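Local coordinates for protein c-di-GMP synthase (Capnocytophaga granulosa, PDB 6WT9) that joins two GTP molecules into the cyclic dinucleotide c-di-GMP, a second messenger of a CBASS antiphage defence system, at residues A8-L13 against K28-N33. Residues are numbered along the deposited sequence; the frame is centred on the assembly and turned at random.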
loop_
_atom_site.group_PDB
_atom_site.type_symbol
_atom_site.label_atom_id
_atom_site.label_comp_id
_atom_site.label_asym_id
_atom_site.label_seq_id
_atom_site.Cartn_x
_atom_site.Cartn_y
_atom_site.Cartn_z
ATOM N N ALA A 8 18.320 -15.062 7.954
ATOM C CA ALA A 8 18.623 -14.288 6.755
ATOM C C ALA A 8 17.425 -13.452 6.321
ATOM O O ALA A 8 17.587 -12.321 5.850
ATOM C CB ALA A 8 19.068 -15.218 5.626
ATOM N N LEU A 9 16.213 -13.994 6.470
ATOM C CA LEU A 9 15.019 -13.230 6.123
ATOM C C LEU A 9 14.846 -12.029 7.045
ATOM O O LEU A 9 14.383 -10.967 6.613
ATOM C CB LEU A 9 13.787 -14.134 6.175
ATOM C CG LEU A 9 13.626 -15.152 5.043
ATOM C CD1 LEU A 9 12.539 -16.161 5.385
ATOM C CD2 LEU A 9 13.305 -14.454 3.732
ATOM N N PHE A 10 15.212 -12.176 8.320
ATOM C CA PHE A 10 15.096 -11.058 9.251
ATOM C C PHE A 10 16.083 -9.947 8.910
ATOM O O PHE A 10 15.722 -8.764 8.936
ATOM C CB PHE A 10 15.309 -11.538 10.686
ATOM C CG PHE A 10 15.334 -10.427 11.696
ATOM C CD1 PHE A 10 14.173 -9.749 12.024
ATOM C CD2 PHE A 10 16.516 -10.065 12.319
ATOM C CE1 PHE A 10 14.190 -8.731 12.949
ATOM C CE2 PHE A 10 16.539 -9.046 13.247
ATOM C CZ PHE A 10 15.373 -8.377 13.562
ATOM N N GLU A 11 17.333 -10.305 8.602
ATOM C CA GLU A 11 18.322 -9.303 8.214
ATOM C C GLU A 11 17.889 -8.567 6.954
ATOM O O GLU A 11 17.926 -7.333 6.896
ATOM C CB GLU A 11 19.687 -9.958 8.002
ATOM C CG GLU A 11 20.462 -10.234 9.275
ATOM C CD GLU A 11 21.862 -10.746 8.998
ATOM O OE1 GLU A 11 22.055 -11.428 7.969
ATOM O OE2 GLU A 11 22.771 -10.458 9.804
ATOM N N ASN A 12 17.479 -9.319 5.929
ATOM C CA ASN A 12 17.008 -8.701 4.694
ATOM C C ASN A 12 15.810 -7.798 4.954
ATOM O O ASN A 12 15.675 -6.737 4.334
ATOM C CB ASN A 12 16.658 -9.782 3.670
ATOM C CG ASN A 12 16.206 -9.202 2.345
ATOM O OD1 ASN A 12 17.025 -8.865 1.493
ATOM N ND2 ASN A 12 14.895 -9.079 2.166
ATOM N N LEU A 13 14.930 -8.202 5.873
ATOM C CA LEU A 13 13.787 -7.367 6.216
ATOM C C LEU A 13 14.221 -6.077 6.903
ATOM O O LEU A 13 13.595 -5.029 6.701
ATOM C CB LEU A 13 12.818 -8.145 7.104
ATOM C CG LEU A 13 11.484 -7.467 7.416
ATOM C CD1 LEU A 13 10.787 -7.060 6.129
ATOM C CD2 LEU A 13 10.606 -8.396 8.232
ATOM N N LYS A 28 14.441 0.478 19.364
ATOM C CA LYS A 28 13.029 0.541 19.727
ATOM C C LYS A 28 12.305 -0.753 19.377
ATOM O O LYS A 28 11.365 -1.146 20.078
ATOM C CB LYS A 28 12.363 1.740 19.045
ATOM C CG LYS A 28 10.842 1.677 18.996
ATOM C CD LYS A 28 10.225 3.026 18.671
ATOM C CE LYS A 28 10.130 3.896 19.913
ATOM N NZ LYS A 28 9.303 3.251 20.972
ATOM N N PHE A 29 12.736 -1.436 18.315
ATOM C CA PHE A 29 12.102 -2.692 17.926
ATOM C C PHE A 29 12.289 -3.756 19.002
ATOM O O PHE A 29 11.317 -4.347 19.486
ATOM C CB PHE A 29 12.668 -3.166 16.587
ATOM C CG PHE A 29 12.186 -4.528 16.175
ATOM C CD1 PHE A 29 10.926 -4.696 15.627
ATOM C CD2 PHE A 29 12.998 -5.639 16.331
ATOM C CE1 PHE A 29 10.480 -5.951 15.247
ATOM C CE2 PHE A 29 12.560 -6.895 15.953
ATOM C CZ PHE A 29 11.298 -7.050 15.409
ATOM N N PHE A 30 13.540 -4.017 19.387
ATOM C CA PHE A 30 13.797 -5.026 20.410
ATOM C C PHE A 30 13.299 -4.580 21.778
ATOM O O PHE A 30 12.924 -5.421 22.602
ATOM C CB PHE A 30 15.289 -5.356 20.465
ATOM C CG PHE A 30 15.772 -6.163 19.293
ATOM C CD1 PHE A 30 15.499 -7.518 19.212
ATOM C CD2 PHE A 30 16.502 -5.571 18.277
ATOM C CE1 PHE A 30 15.939 -8.267 18.138
ATOM C CE2 PHE A 30 16.946 -6.314 17.200
ATOM C CZ PHE A 30 16.663 -7.665 17.130
ATOM N N SER A 31 13.286 -3.271 22.038
ATOM C CA SER A 31 12.727 -2.778 23.291
ATOM C C SER A 31 11.223 -3.014 23.352
ATOM O O SER A 31 10.699 -3.451 24.384
ATOM C CB SER A 31 13.043 -1.293 23.459
ATOM O OG SER A 31 12.386 -0.756 24.595
ATOM N N ASP A 32 10.513 -2.733 22.257
ATOM C CA ASP A 32 9.070 -2.940 22.226
ATOM C C ASP A 32 8.693 -4.412 22.130
ATOM O O ASP A 32 7.537 -4.759 22.398
ATOM C CB ASP A 32 8.449 -2.179 21.054
ATOM C CG ASP A 32 8.529 -0.674 21.224
ATOM O OD1 ASP A 32 9.050 -0.215 22.263
ATOM O OD2 ASP A 32 8.072 0.049 20.314
ATOM N N ASN A 33 9.626 -5.280 21.747
ATOM C CA ASN A 33 9.349 -6.706 21.561
ATOM C C ASN A 33 10.484 -7.525 22.154
ATOM O O ASN A 33 11.226 -8.205 21.434
ATOM C CB ASN A 33 9.156 -7.031 20.079
ATOM C CG ASN A 33 8.064 -6.201 19.436
ATOM O OD1 ASN A 33 6.881 -6.530 19.534
ATOM N ND2 ASN A 33 8.457 -5.122 18.764
#
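Phe-29 and Phe-30, neighbours on helix 23-32, touch the outer end of the Phe-10 ring from helix 6-17, an example of two helices joined by a few long aromatic side chains where their backbones stay well apart: the closest CA atoms, those of Phe-10 and Phe-29, are 12.4 Å from each other. Phe-29 comes first. Its CB already points toward helix 6-17, and with CG anti to the backbone N (chi1 174°) the ring extends to Phe-10. The two side chains pass in opposite directions; Phe-29 CE2 lies at the edge of the Phe-10 ring, near its plane, 3.9 Å from Phe-10 CE1. Phe-30 meets Phe-10 from the opposite direction, Phe-30 CZ ending 3.9 Å from Phe-10 CZ. The Phe-30 ring also packs against Phe-29, whose CD2 lies 3.9 Å above its plane, over the centre. Asn-33, where the chain leaves helical geometry, returns its side chain to the turn before it: Asn-33 ND2 donates to Phe-29 O over 3.0 Å (155° at the hydrogen), tying the helix end, while Asn-33 OD1 accepts from Lys-288 NZ. Helix 40-49 adjoins the aromatic group, Lys-43 touching Phe-10. Across this small contact (99 Å² in all) the two N-terminal helices meet through apolar ring contacts, without a directional bond between the segments.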